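Local structure of probable endoglucanase (1WZZ) at residues A[141-144]-A[149-152]; A[151-154]-A[159-162]; A[169-174]-A[212-217]; A[175-180]-A[190-195]; A[195-200]-A[243-248]. The protein hydrolyses internal beta-1,4-glucosidic linkages in cellulose and carboxymethyl-cellulose, as a secreted family 8 glycoside hydrolase built on an (alpha/alpha)6 barrel. All coordinates share one frame; numbering follows the deposited sequence.

Overall arrangement
The five contacts follow the chain from the end of helix 125-142 to helix 240-247. Contacts 1 and 2 come first, with centres 8 Å apart; they share Val151 and Leu152 of strand 149-152 and form a beta hairpin and the loop after it. Contact 3 joins the segment before helix 174-184 to strand 215-218, and contact 4, which pairs helices 174-184 and 188-202, falls between its two halves in sequence. Contact 5 shares Asp195 and helix 188-202 with contact 4, their centres 9 Å apart, and reaches on to helix 240-247. Barrel helices are thereby tied to the beta and loop elements that run beside the predicted nucleophile Asp106.

Contact 1 (A[141-144]-A[149-152]); sequences LMTM and YVVL
Met144 and Val151 face each other as a hydrogen-bonded antiparallel pair and form the firm centre of the contact. Val151 N donates to Met144 O at 2.7 Å in a short, nearly straight bond (161° at the hydrogen), and Met144 N donates to Val151 O at 3.1 Å. Both carbonyl oxygens also receive a CA-H contact: Thr143 CA lies 3.1 Å from Val151 O, and Val150 CA lies 3.2 Å from Met144 O. The methyl CG2 of Val151 adds a third neighbour to Met144 O, at 3.5 Å.

The side chains fit less closely. In the non-hydrogen-bonded pair Thr143-Leu152, CG2 of Thr143 meets CD1 of Leu152 methyl to methyl at 4.0 Å. With chi1 at 68°, Thr143 OG1 turns back to hydrogen-bond Leu139 O in the preceding helix, while the methyl faces Leu152 and also touches Val192 of helix 188-202. On the other face of the hairpin, CG of Met144, a selenomethionine, approaches CG2 of Val151 to 4.3 Å, and here the partly exposed Met144 lies on the looser side. Leu152, by contrast, is buried against Thr105 and Leu109 of helix 105-122, its side chain about 7 Å from that of the predicted nucleophile Asp106. The paired backbone hydrogen bonds, more than side-chain fit, probably set the register of this beta hairpin.

Contact 2 (A[151-154]-A[159-162]); sequences VLMP and FTKK
Pro154 lays its ring over one face of Phe159, with CB 3.9 Å from the ring centroid and only 3° off the normal. This is a CH-pi contact almost exactly over the centre of the aromatic ring. The rest of the proline ring follows the phenylalanine back toward its own backbone: Pro154 CG is 3.8 Å from Phe159 CG, and Pro154 CD is 3.8 Å from Phe159 CB. A chi1 of -55° sets Phe159 CG opposite its carbonyl carbon, which brings the ring face against the proline.

Beside this pair the contact thins out. The SE atom of Met153, a selenomethionine whose chain bends at chi3, comes within 3.5 Å of Thr160 OG1. No hydrogen bond joins the two segments, so they are held by apolar and CH-pi contacts. Replacing Phe159 with an alanine would probably leave the CH-pi contact of Pro154 CB without its acceptor and a gap between the two segments.

The contact closes the turn that leads from strand 149-152 toward strand 164-167. Met153 is bound through its backbone to Met142, while Phe159 shares a backbone hydrogen bond with Ile166 of strand 164-167. Pro154 also touches Tyr171 and Trp214, and is tied to the N-terminal end of helix 105-122 through Thr105, its side chain about 7 Å from that of the predicted nucleophile Asp106.

Contact 3 (A[169-174]-A[212-217]); sequences LSYYVM and PDWLAV
Leu169 and Asp213 approach through backbone atoms, yet water rather than a direct hydrogen bond links the two segments. Leu169 N donates to one water at 2.9 Å, and this water also bonds Pro212 O. A second water accepts a hydrogen bond from Ser170 N at 3.1 Å and bonds Asp213 O at 3.0 Å. Two successive amides of the 3-10 segment 169-171 are thus satisfied through solvent that bridges to two successive carbonyls of the other segment.

Side chains meet at either end of this bridged zone. CD1 of Leu169 touches CD2 of Leu215 at 4.2 Å, one terminal methyl against another. Leu215 has CG anti to its own N (chi1 -175°), which carries its branch toward Leu169. At the other end, the hydroxyl of Tyr171 lies 4.0 Å from Trp214 CH2, approaching the indole obliquely.

The contact joins the loop that enters helix 174-184 of the (alpha/alpha)6 barrel to strand 215-218, the middle strand of a three-stranded antiparallel sheet. Inverse gamma turns centred on Tyr172 and Val173 bend the chain into that helix, with Val173 at its N-cap position. Trp214 stacks on Trp230, and Asp213 is held by Ser235 and by the amides of Asp237 and Ala238. Tyr171 lies at the probable catalytic centre, its side chain about 4 Å from those of both the predicted nucleophile Asp106 and Glu49, the proton donor by similarity. The hydroxyl of Tyr172 is hydrogen-bonded to Leu152 N.

Contact 4 (A[175-180]-A[190-195]); sequences PSLLQA and RQVMED
Met193, a selenomethionine, reaches across to helix 174-184 and meets Leu177 and Leu178 in two different ways. Against Leu177 the side chains lie alongside one another, head to foot, and Met193 CG rests 3.7 Å from Leu177 CB. To Leu178 it is roughly perpendicular, and there the SE atom of Met193 meets the methyl CD2 of Leu178 at 3.6 Å. The Met193 chain is extended at chi2 (179°) and then bends at chi3, bringing its end alongside the opposing backbone: SE and CE of Met193 each lie 4.0 Å from Leu177 O. Val192 adds a looser touch, its CG1 4.4 Å from CD1 of Leu177.

Helices 174-184 and 188-202 form a helical hairpin, joined by a short connection and packed antiparallel within the (alpha/alpha)6 barrel. The axes of the segments 175-180 and 190-195 run at 159° and approach to 10.3 Å, a gap filled by these apolar side chains.

The polar side chains point elsewhere. On the remote side of helix 188-202, Gln191 NE2 bonds Asp195 OD2 at 2.9 Å; the oxygen is met on its syn side, with the donor 28° out of the carboxylate plane. Val150 N binds the same oxygen, and Arg198 salt-bridges the other, so the buried carboxylate of Asp195 is gripped at both oxygens. On helix 174-184, Ser176 and Gln179 turn instead to Tyr135 and to carbonyls of helix 105-122.

Contact 5 (A[195-200]-A[243-248]); sequences DGIRLV and LYFYWA
Phe245 presents one face of its ring to Val200 in a CH-pi contact. The methyl CG2 of Val200 stands 3.9 Å from the ring centroid and 24° off the normal, displaced toward the rim, where it comes within 3.6 Å of Phe245 CZ. With chi1 at 164°, Val200 CG1 lies anti to the backbone N, and CG2 is the branch left to face the ring.

A further apolar contact is made at the edge, where CG1 of Ile197 approaches near the ring plane, 4.0 Å from Phe245 CE2. The backbone takes part as well: Gly196, lacking a side chain, lets the ring come against its carbonyl, and Gly196 O lies 4.1 Å from Phe245 CZ in a slanting approach. With an alanine in place of Phe245, Val200 CG2 and Ile197 CG1 would probably lose their common partner on helix 240-247.

The ionic contact stays within one helix and away from the ring. Arg198 NH1 forms a salt bridge with Asp195 OD1 at 2.9 Å, reaching it from above the carboxylate plane. This bond links two residues three positions apart and probably helps to hold the exposed arginine against its own helix.

Across the contact, the axes of segments 195-200 and 243-247 run at 131° and come no closer than 12.2 Å, a separation that Phe245 spans. Phe245 thus links helices 188-202 and 240-247, with Met174 of helix 174-184 packed on the same ring, within the (alpha/alpha)6 barrel of this family 8 enzyme.

Contact 1 (A[141-144]-A[149-152])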
# COMPACT_ATOMS: atom_id res chain seq x y z
N LEU A 141 5.14 -17.40 -3.83
CA LEU A 141 5.99 -17.26 -2.64
C LEU A 141 5.39 -16.57 -1.45
O LEU A 141 5.91 -16.69 -0.34
CB LEU A 141 7.26 -16.51 -3.02
CG LEU A 141 7.98 -17.03 -4.27
CD1 LEU A 141 9.26 -16.18 -4.46
CD2 LEU A 141 8.31 -18.53 -4.09
N MSE A 142 4.29 -15.85 -1.67
CA MSE A 142 3.75 -15.08 -0.56
C MSE A 142 2.31 -15.37 -0.20
O MSE A 142 1.72 -14.61 0.57
CB MSE A 142 3.89 -13.58 -0.86
CG MSE A 142 5.33 -13.12 -1.11
SE MSE A 142 6.39 -13.38 0.56
CE MSE A 142 8.12 -13.78 -0.23
N THR A 143 1.72 -16.41 -0.77
CA THR A 143 0.34 -16.73 -0.37
C THR A 143 0.35 -18.14 0.14
O THR A 143 0.99 -19.02 -0.47
CB THR A 143 -0.72 -16.57 -1.53
OG1 THR A 143 -0.52 -17.55 -2.55
CG2 THR A 143 -0.62 -15.19 -2.15
N MSE A 144 -0.32 -18.35 1.27
CA MSE A 144 -0.36 -19.65 1.90
C MSE A 144 -1.55 -19.76 2.87
O MSE A 144 -2.30 -18.81 3.05
CB MSE A 144 0.90 -19.87 2.70
CG MSE A 144 0.91 -19.05 3.95
SE MSE A 144 2.39 -19.55 5.07
CE MSE A 144 2.09 -21.44 5.23
N TYR A 149 -8.22 -19.63 5.79
CA TYR A 149 -7.94 -18.69 4.72
C TYR A 149 -6.66 -18.96 3.96
O TYR A 149 -5.80 -19.70 4.45
CB TYR A 149 -7.75 -17.29 5.29
CG TYR A 149 -8.76 -16.84 6.32
CD1 TYR A 149 -8.45 -16.85 7.68
CD2 TYR A 149 -10.00 -16.38 5.92
CE1 TYR A 149 -9.37 -16.39 8.63
CE2 TYR A 149 -10.92 -15.93 6.84
CZ TYR A 149 -10.61 -15.94 8.18
OH TYR A 149 -11.56 -15.51 9.08
N VAL A 150 -6.57 -18.36 2.78
CA VAL A 150 -5.32 -18.35 2.01
C VAL A 150 -4.97 -16.87 2.18
O VAL A 150 -5.74 -15.98 1.77
CB VAL A 150 -5.51 -18.66 0.55
CG1 VAL A 150 -4.16 -18.46 -0.20
CG2 VAL A 150 -5.88 -20.15 0.40
N VAL A 151 -3.83 -16.61 2.81
CA VAL A 151 -3.44 -15.23 3.10
C VAL A 151 -2.23 -14.77 2.32
O VAL A 151 -1.48 -15.58 1.82
CB VAL A 151 -3.14 -15.08 4.58
CG1 VAL A 151 -4.38 -15.61 5.39
CG2 VAL A 151 -1.89 -15.91 4.97
N LEU A 152 -2.06 -13.44 2.28
CA LEU A 152 -0.93 -12.80 1.62
C LEU A 152 0.08 -12.42 2.73
O LEU A 152 -0.23 -11.60 3.59
CB LEU A 152 -1.44 -11.54 0.92
CG LEU A 152 -0.48 -10.67 0.13
CD1 LEU A 152 -0.04 -11.39 -1.16
CD2 LEU A 152 -1.22 -9.35 -0.21

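Contact 2 (A[151-154]-A[159-162])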
# COMPACT_ATOMS: atom_id res chain seq x y z
N VAL A 151 -3.83 -16.61 2.81
CA VAL A 151 -3.44 -15.23 3.10
C VAL A 151 -2.23 -14.77 2.32
O VAL A 151 -1.48 -15.58 1.82
CB VAL A 151 -3.14 -15.08 4.58
CG1 VAL A 151 -4.38 -15.61 5.39
CG2 VAL A 151 -1.89 -15.91 4.97
N LEU A 152 -2.06 -13.44 2.28
CA LEU A 152 -0.93 -12.80 1.62
C LEU A 152 0.08 -12.42 2.73
O LEU A 152 -0.23 -11.60 3.59
CB LEU A 152 -1.44 -11.54 0.92
CG LEU A 152 -0.48 -10.67 0.13
CD1 LEU A 152 -0.04 -11.39 -1.16
CD2 LEU A 152 -1.22 -9.35 -0.21
N MSE A 153 1.28 -13.02 2.72
CA MSE A 153 2.30 -12.74 3.75
C MSE A 153 2.95 -11.37 3.48
O MSE A 153 3.11 -10.97 2.33
CB MSE A 153 3.41 -13.82 3.75
CG MSE A 153 2.95 -15.22 4.08
SE MSE A 153 4.47 -16.24 4.82
CE MSE A 153 5.91 -15.63 3.62
N PRO A 154 3.37 -10.66 4.54
CA PRO A 154 4.00 -9.33 4.38
C PRO A 154 5.45 -9.34 3.87
O PRO A 154 5.95 -8.33 3.40
CB PRO A 154 3.93 -8.72 5.79
CG PRO A 154 3.01 -9.59 6.59
CD PRO A 154 3.07 -10.96 5.96
N PHE A 159 7.44 -13.34 9.55
CA PHE A 159 6.00 -13.26 9.79
C PHE A 159 5.28 -14.58 9.97
O PHE A 159 4.06 -14.63 9.99
CB PHE A 159 5.37 -12.44 8.65
CG PHE A 159 6.00 -11.08 8.48
CD1 PHE A 159 5.68 -10.03 9.35
CD2 PHE A 159 6.95 -10.86 7.49
CE1 PHE A 159 6.30 -8.77 9.23
CE2 PHE A 159 7.58 -9.62 7.36
CZ PHE A 159 7.26 -8.56 8.23
N THR A 160 6.03 -15.67 10.06
CA THR A 160 5.37 -16.95 10.32
C THR A 160 5.98 -17.44 11.63
O THR A 160 7.19 -17.51 11.79
CB THR A 160 5.60 -17.99 9.19
OG1 THR A 160 4.82 -17.63 8.04
CG2 THR A 160 5.13 -19.39 9.64
N LYS A 161 5.11 -17.74 12.58
CA LYS A 161 5.54 -18.22 13.87
C LYS A 161 5.02 -19.65 13.99
O LYS A 161 4.32 -20.15 13.09
CB LYS A 161 4.97 -17.34 14.99
CG LYS A 161 5.51 -15.91 15.00
CD LYS A 161 4.60 -14.97 15.81
CE LYS A 161 4.42 -15.42 17.26
NZ LYS A 161 3.43 -14.58 18.01
N LYS A 162 5.35 -20.31 15.09
CA LYS A 162 4.93 -21.68 15.29
C LYS A 162 3.40 -21.80 15.31
O LYS A 162 2.83 -22.61 14.59
CB LYS A 162 5.51 -22.19 16.61
CG LYS A 162 7.02 -22.01 16.68
CD LYS A 162 7.56 -22.24 18.09
CE LYS A 162 9.05 -21.91 18.16
NZ LYS A 162 9.56 -22.00 19.56

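Contact 3 (A[169-174]-A[212-217])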
# COMPACT_ATOMS: atom_id res chain seq x y z
N LEU A 169 -2.76 -6.04 6.73
CA LEU A 169 -3.87 -5.91 5.80
C LEU A 169 -3.67 -4.81 4.78
O LEU A 169 -4.21 -4.89 3.68
CB LEU A 169 -5.19 -5.69 6.57
CG LEU A 169 -5.66 -6.91 7.37
CD1 LEU A 169 -6.88 -6.51 8.25
CD2 LEU A 169 -6.02 -8.04 6.40
N SER A 170 -2.90 -3.80 5.13
CA SER A 170 -2.64 -2.69 4.19
C SER A 170 -1.75 -3.12 3.02
O SER A 170 -1.56 -2.36 2.09
CB SER A 170 -1.93 -1.51 4.89
OG SER A 170 -0.54 -1.77 5.11
N TYR A 171 -1.18 -4.32 3.10
CA TYR A 171 -0.35 -4.81 2.00
C TYR A 171 -1.23 -5.45 0.93
O TYR A 171 -0.73 -5.88 -0.11
CB TYR A 171 0.65 -5.83 2.52
CG TYR A 171 1.86 -5.22 3.19
CD1 TYR A 171 1.83 -3.95 3.78
CD2 TYR A 171 3.04 -5.97 3.33
CE1 TYR A 171 2.92 -3.46 4.49
CE2 TYR A 171 4.13 -5.49 4.03
CZ TYR A 171 4.08 -4.24 4.61
OH TYR A 171 5.14 -3.77 5.37
N TYR A 172 -2.53 -5.55 1.20
CA TYR A 172 -3.48 -6.03 0.20
C TYR A 172 -3.75 -4.84 -0.69
O TYR A 172 -4.75 -4.11 -0.54
CB TYR A 172 -4.80 -6.52 0.81
CG TYR A 172 -4.73 -7.93 1.34
CD1 TYR A 172 -4.04 -8.21 2.51
CD2 TYR A 172 -5.34 -8.98 0.66
CE1 TYR A 172 -3.96 -9.53 3.00
CE2 TYR A 172 -5.26 -10.29 1.13
CZ TYR A 172 -4.57 -10.55 2.29
OH TYR A 172 -4.51 -11.83 2.79
N VAL A 173 -2.82 -4.61 -1.61
CA VAL A 173 -2.93 -3.49 -2.56
C VAL A 173 -4.01 -3.95 -3.56
O VAL A 173 -3.72 -4.51 -4.63
CB VAL A 173 -1.54 -3.25 -3.22
CG1 VAL A 173 -1.62 -2.08 -4.22
CG2 VAL A 173 -0.50 -2.96 -2.12
N MSE A 174 -5.28 -3.76 -3.18
CA MSE A 174 -6.45 -4.20 -3.96
C MSE A 174 -6.45 -4.09 -5.47
O MSE A 174 -6.71 -5.09 -6.17
CB MSE A 174 -7.71 -3.52 -3.44
CG MSE A 174 -8.19 -4.09 -2.16
SE MSE A 174 -8.43 -5.94 -2.45
CE MSE A 174 -6.92 -6.60 -1.45
N PRO A 212 -6.10 -3.48 12.38
CA PRO A 212 -4.82 -3.13 12.97
C PRO A 212 -3.75 -3.01 11.87
O PRO A 212 -3.94 -3.52 10.76
CB PRO A 212 -4.53 -4.34 13.87
CG PRO A 212 -5.05 -5.49 13.04
CD PRO A 212 -6.36 -4.94 12.45
N ASP A 213 -2.65 -2.35 12.18
CA ASP A 213 -1.54 -2.32 11.22
C ASP A 213 -1.08 -3.79 11.03
O ASP A 213 -0.78 -4.22 9.91
CB ASP A 213 -0.35 -1.52 11.79
CG ASP A 213 -0.66 -0.05 11.99
OD1 ASP A 213 -1.31 0.57 11.12
OD2 ASP A 213 -0.21 0.49 13.04
N TRP A 214 -1.06 -4.55 12.13
CA TRP A 214 -0.57 -5.94 12.10
C TRP A 214 -1.57 -6.90 12.75
O TRP A 214 -1.95 -6.72 13.91
CB TRP A 214 0.77 -6.02 12.83
CG TRP A 214 1.81 -5.11 12.22
CD1 TRP A 214 2.15 -3.86 12.65
CD2 TRP A 214 2.63 -5.40 11.09
NE1 TRP A 214 3.14 -3.34 11.85
CE2 TRP A 214 3.46 -4.27 10.89
CE3 TRP A 214 2.76 -6.50 10.23
CZ2 TRP A 214 4.40 -4.21 9.86
CZ3 TRP A 214 3.71 -6.43 9.19
CH2 TRP A 214 4.51 -5.29 9.02
N LEU A 215 -1.97 -7.91 11.98
CA LEU A 215 -2.96 -8.90 12.37
C LEU A 215 -2.35 -10.29 12.56
O LEU A 215 -1.58 -10.73 11.74
CB LEU A 215 -4.01 -9.01 11.29
CG LEU A 215 -5.23 -9.90 11.52
CD1 LEU A 215 -6.18 -9.21 12.58
CD2 LEU A 215 -5.96 -10.08 10.19
N ALA A 216 -2.72 -10.98 13.64
CA ALA A 216 -2.21 -12.34 13.86
C ALA A 216 -3.36 -13.29 13.55
O ALA A 216 -4.52 -13.05 13.93
CB ALA A 216 -1.75 -12.51 15.31
N VAL A 217 -3.06 -14.37 12.84
CA VAL A 217 -4.06 -15.36 12.50
C VAL A 217 -3.54 -16.68 13.08
O VAL A 217 -2.48 -17.15 12.69
CB VAL A 217 -4.20 -15.53 10.97
CG1 VAL A 217 -5.32 -16.54 10.66
CG2 VAL A 217 -4.47 -14.16 10.32
O HOH W 1 -3.19 -6.01 9.55
O HOH W 2 -2.69 -2.87 8.06

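Contact 4 (A[175-180]-A[190-195])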
# COMPACT_ATOMS: atom_id res chain seq x y z
N PRO A 175 -6.26 -2.88 -6.01
CA PRO A 175 -6.23 -2.73 -7.46
C PRO A 175 -5.15 -3.61 -8.09
O PRO A 175 -5.28 -4.04 -9.22
CB PRO A 175 -5.92 -1.25 -7.67
CG PRO A 175 -5.31 -0.81 -6.39
CD PRO A 175 -6.14 -1.56 -5.36
N SER A 176 -4.05 -3.82 -7.36
CA SER A 176 -2.99 -4.67 -7.90
C SER A 176 -3.41 -6.13 -7.93
O SER A 176 -3.04 -6.88 -8.87
CB SER A 176 -1.70 -4.50 -7.08
OG SER A 176 -0.58 -5.05 -7.81
N LEU A 177 -4.16 -6.59 -6.93
CA LEU A 177 -4.62 -8.00 -6.95
C LEU A 177 -5.59 -8.20 -8.12
O LEU A 177 -5.59 -9.25 -8.78
CB LEU A 177 -5.31 -8.36 -5.63
CG LEU A 177 -4.46 -8.22 -4.37
CD1 LEU A 177 -5.29 -8.65 -3.15
CD2 LEU A 177 -3.20 -9.04 -4.50
N LEU A 178 -6.41 -7.19 -8.41
CA LEU A 178 -7.34 -7.30 -9.52
C LEU A 178 -6.54 -7.34 -10.83
O LEU A 178 -6.84 -8.16 -11.71
CB LEU A 178 -8.31 -6.11 -9.53
CG LEU A 178 -9.43 -6.07 -8.48
CD1 LEU A 178 -10.18 -4.72 -8.60
CD2 LEU A 178 -10.41 -7.24 -8.67
N GLN A 179 -5.54 -6.48 -10.96
CA GLN A 179 -4.73 -6.48 -12.16
C GLN A 179 -3.99 -7.81 -12.33
O GLN A 179 -3.82 -8.28 -13.47
CB GLN A 179 -3.71 -5.35 -12.12
CG GLN A 179 -2.93 -5.28 -13.42
CD GLN A 179 -2.15 -4.03 -13.55
OE1 GLN A 179 -2.53 -3.13 -14.32
NE2 GLN A 179 -1.06 -3.93 -12.81
N ALA A 180 -3.55 -8.41 -11.23
CA ALA A 180 -2.83 -9.69 -11.30
C ALA A 180 -3.74 -10.73 -11.95
O ALA A 180 -3.32 -11.51 -12.81
CB ALA A 180 -2.45 -10.16 -9.90
N ARG A 190 -8.26 -15.53 -6.95
CA ARG A 190 -9.63 -15.37 -6.48
C ARG A 190 -9.77 -15.57 -4.98
O ARG A 190 -10.33 -14.70 -4.30
CB ARG A 190 -10.59 -16.32 -7.21
CG ARG A 190 -12.04 -16.15 -6.77
CD ARG A 190 -12.98 -17.08 -7.54
NE ARG A 190 -12.75 -17.00 -8.98
CZ ARG A 190 -11.96 -17.82 -9.67
NH1 ARG A 190 -11.31 -18.80 -9.05
NH2 ARG A 190 -11.81 -17.65 -10.98
N GLN A 191 -9.29 -16.70 -4.46
CA GLN A 191 -9.44 -16.90 -3.05
C GLN A 191 -8.61 -15.89 -2.29
O GLN A 191 -8.97 -15.54 -1.19
CB GLN A 191 -9.05 -18.31 -2.59
CG GLN A 191 -9.35 -18.45 -1.11
CD GLN A 191 -9.36 -19.86 -0.60
OE1 GLN A 191 -9.03 -20.81 -1.33
NE2 GLN A 191 -9.74 -20.02 0.67
N VAL A 192 -7.48 -15.46 -2.85
CA VAL A 192 -6.67 -14.46 -2.14
C VAL A 192 -7.48 -13.20 -1.93
O VAL A 192 -7.50 -12.64 -0.82
CB VAL A 192 -5.38 -14.11 -2.88
CG1 VAL A 192 -4.67 -12.94 -2.15
CG2 VAL A 192 -4.47 -15.36 -2.90
N MSE A 193 -8.15 -12.75 -2.99
CA MSE A 193 -8.95 -11.52 -2.88
C MSE A 193 -10.17 -11.73 -1.99
O MSE A 193 -10.47 -10.88 -1.16
CB MSE A 193 -9.40 -11.06 -4.26
CG MSE A 193 -8.29 -10.51 -5.10
SE MSE A 193 -8.96 -9.98 -6.84
CE MSE A 193 -8.65 -11.62 -7.81
N GLU A 194 -10.86 -12.85 -2.16
CA GLU A 194 -12.04 -13.13 -1.35
C GLU A 194 -11.71 -13.27 0.12
O GLU A 194 -12.44 -12.78 0.99
CB GLU A 194 -12.76 -14.39 -1.85
CG GLU A 194 -13.14 -14.30 -3.31
CD GLU A 194 -13.68 -15.62 -3.86
OE1 GLU A 194 -13.22 -16.70 -3.41
OE2 GLU A 194 -14.54 -15.56 -4.76
N ASP A 195 -10.59 -13.91 0.43
CA ASP A 195 -10.24 -14.03 1.83
C ASP A 195 -9.76 -12.66 2.35
O ASP A 195 -9.90 -12.37 3.52
CB ASP A 195 -9.19 -15.12 2.06
CG ASP A 195 -9.81 -16.52 2.18
OD1 ASP A 195 -11.02 -16.60 2.52
OD2 ASP A 195 -9.10 -17.53 1.95

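Contact 5 (A[195-200]-A[243-248])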
# COMPACT_ATOMS: atom_id res chain seq x y z
N ASP A 195 -10.59 -13.91 0.43
CA ASP A 195 -10.24 -14.03 1.83
C ASP A 195 -9.76 -12.66 2.35
O ASP A 195 -9.90 -12.37 3.52
CB ASP A 195 -9.19 -15.12 2.06
CG ASP A 195 -9.81 -16.52 2.18
OD1 ASP A 195 -11.02 -16.60 2.52
OD2 ASP A 195 -9.10 -17.53 1.95
N GLY A 196 -9.21 -11.82 1.47
CA GLY A 196 -8.80 -10.49 1.93
C GLY A 196 -10.05 -9.73 2.39
O GLY A 196 -10.03 -9.04 3.42
N ILE A 197 -11.12 -9.85 1.62
CA ILE A 197 -12.39 -9.20 2.00
C ILE A 197 -12.86 -9.77 3.35
O ILE A 197 -13.27 -9.03 4.26
CB ILE A 197 -13.45 -9.42 0.89
CG1 ILE A 197 -13.05 -8.62 -0.36
CG2 ILE A 197 -14.86 -8.96 1.39
CD1 ILE A 197 -13.81 -8.97 -1.64
N ARG A 198 -12.80 -11.09 3.51
CA ARG A 198 -13.21 -11.68 4.77
C ARG A 198 -12.37 -11.21 5.95
O ARG A 198 -12.91 -11.00 7.06
CB ARG A 198 -13.15 -13.22 4.71
CG ARG A 198 -14.04 -13.83 3.69
CD ARG A 198 -14.04 -15.35 3.87
NE ARG A 198 -15.07 -15.97 3.04
CZ ARG A 198 -14.87 -16.44 1.82
NH1 ARG A 198 -13.66 -16.39 1.25
NH2 ARG A 198 -15.89 -16.97 1.15
N LEU A 199 -11.07 -11.04 5.74
CA LEU A 199 -10.16 -10.62 6.80
C LEU A 199 -10.41 -9.17 7.20
O LEU A 199 -10.37 -8.83 8.37
CB LEU A 199 -8.70 -10.84 6.39
CG LEU A 199 -8.34 -12.35 6.42
CD1 LEU A 199 -7.12 -12.54 5.52
CD2 LEU A 199 -8.06 -12.84 7.83
N VAL A 200 -10.65 -8.31 6.22
CA VAL A 200 -10.96 -6.90 6.55
C VAL A 200 -12.28 -6.84 7.36
O VAL A 200 -12.42 -6.09 8.33
CB VAL A 200 -11.12 -6.08 5.28
CG1 VAL A 200 -11.81 -4.74 5.62
CG2 VAL A 200 -9.72 -5.81 4.67
N LEU A 243 -8.78 2.79 1.89
CA LEU A 243 -8.48 3.33 0.59
C LEU A 243 -8.39 2.24 -0.50
O LEU A 243 -9.03 2.34 -1.53
CB LEU A 243 -7.16 4.10 0.62
CG LEU A 243 -6.83 4.73 -0.74
CD1 LEU A 243 -7.87 5.79 -1.07
CD2 LEU A 243 -5.43 5.33 -0.70
N TYR A 244 -7.60 1.21 -0.26
CA TYR A 244 -7.44 0.19 -1.30
C TYR A 244 -8.75 -0.54 -1.61
O TYR A 244 -9.05 -0.86 -2.77
CB TYR A 244 -6.37 -0.81 -0.88
CG TYR A 244 -4.94 -0.33 -1.01
CD1 TYR A 244 -4.01 -0.61 0.00
CD2 TYR A 244 -4.50 0.35 -2.14
CE1 TYR A 244 -2.68 -0.21 -0.11
CE2 TYR A 244 -3.14 0.74 -2.26
CZ TYR A 244 -2.25 0.46 -1.25
OH TYR A 244 -0.94 0.84 -1.36
N PHE A 245 -9.54 -0.83 -0.58
CA PHE A 245 -10.79 -1.51 -0.83
C PHE A 245 -11.83 -0.59 -1.48
O PHE A 245 -12.61 -1.05 -2.31
CB PHE A 245 -11.26 -2.19 0.49
CG PHE A 245 -10.49 -3.45 0.80
CD1 PHE A 245 -9.20 -3.39 1.31
CD2 PHE A 245 -11.03 -4.70 0.47
CE1 PHE A 245 -8.43 -4.55 1.49
CE2 PHE A 245 -10.28 -5.88 0.65
CZ PHE A 245 -8.98 -5.80 1.15
N TYR A 246 -11.83 0.70 -1.15
CA TYR A 246 -12.73 1.65 -1.82
C TYR A 246 -12.35 1.70 -3.31
O TYR A 246 -13.20 1.60 -4.19
CB TYR A 246 -12.58 3.06 -1.20
CG TYR A 246 -12.66 4.24 -2.18
CD1 TYR A 246 -11.49 4.82 -2.70
CD2 TYR A 246 -13.89 4.76 -2.59
CE1 TYR A 246 -11.54 5.88 -3.61
CE2 TYR A 246 -13.95 5.84 -3.52
CZ TYR A 246 -12.77 6.38 -4.01
OH TYR A 246 -12.80 7.41 -4.94
N TRP A 247 -11.05 1.82 -3.57
CA TRP A 247 -10.52 1.93 -4.92
C TRP A 247 -10.90 0.75 -5.78
O TRP A 247 -11.26 0.92 -6.96
CB TRP A 247 -9.00 2.05 -4.76
CG TRP A 247 -8.14 2.27 -5.93
CD1 TRP A 247 -8.46 2.19 -7.28
CD2 TRP A 247 -6.76 2.56 -5.86
NE1 TRP A 247 -7.33 2.43 -8.04
CE2 TRP A 247 -6.27 2.65 -7.20
CE3 TRP A 247 -5.87 2.75 -4.80
CZ2 TRP A 247 -4.94 2.93 -7.48
CZ3 TRP A 247 -4.54 3.02 -5.09
CH2 TRP A 247 -4.09 3.11 -6.42
N ALA A 248 -10.86 -0.43 -5.18
CA ALA A 248 -11.18 -1.66 -5.92
C ALA A 248 -12.66 -2.00 -5.96
O ALA A 248 -13.04 -3.06 -6.48
CB ALA A 248 -10.39 -2.84 -5.31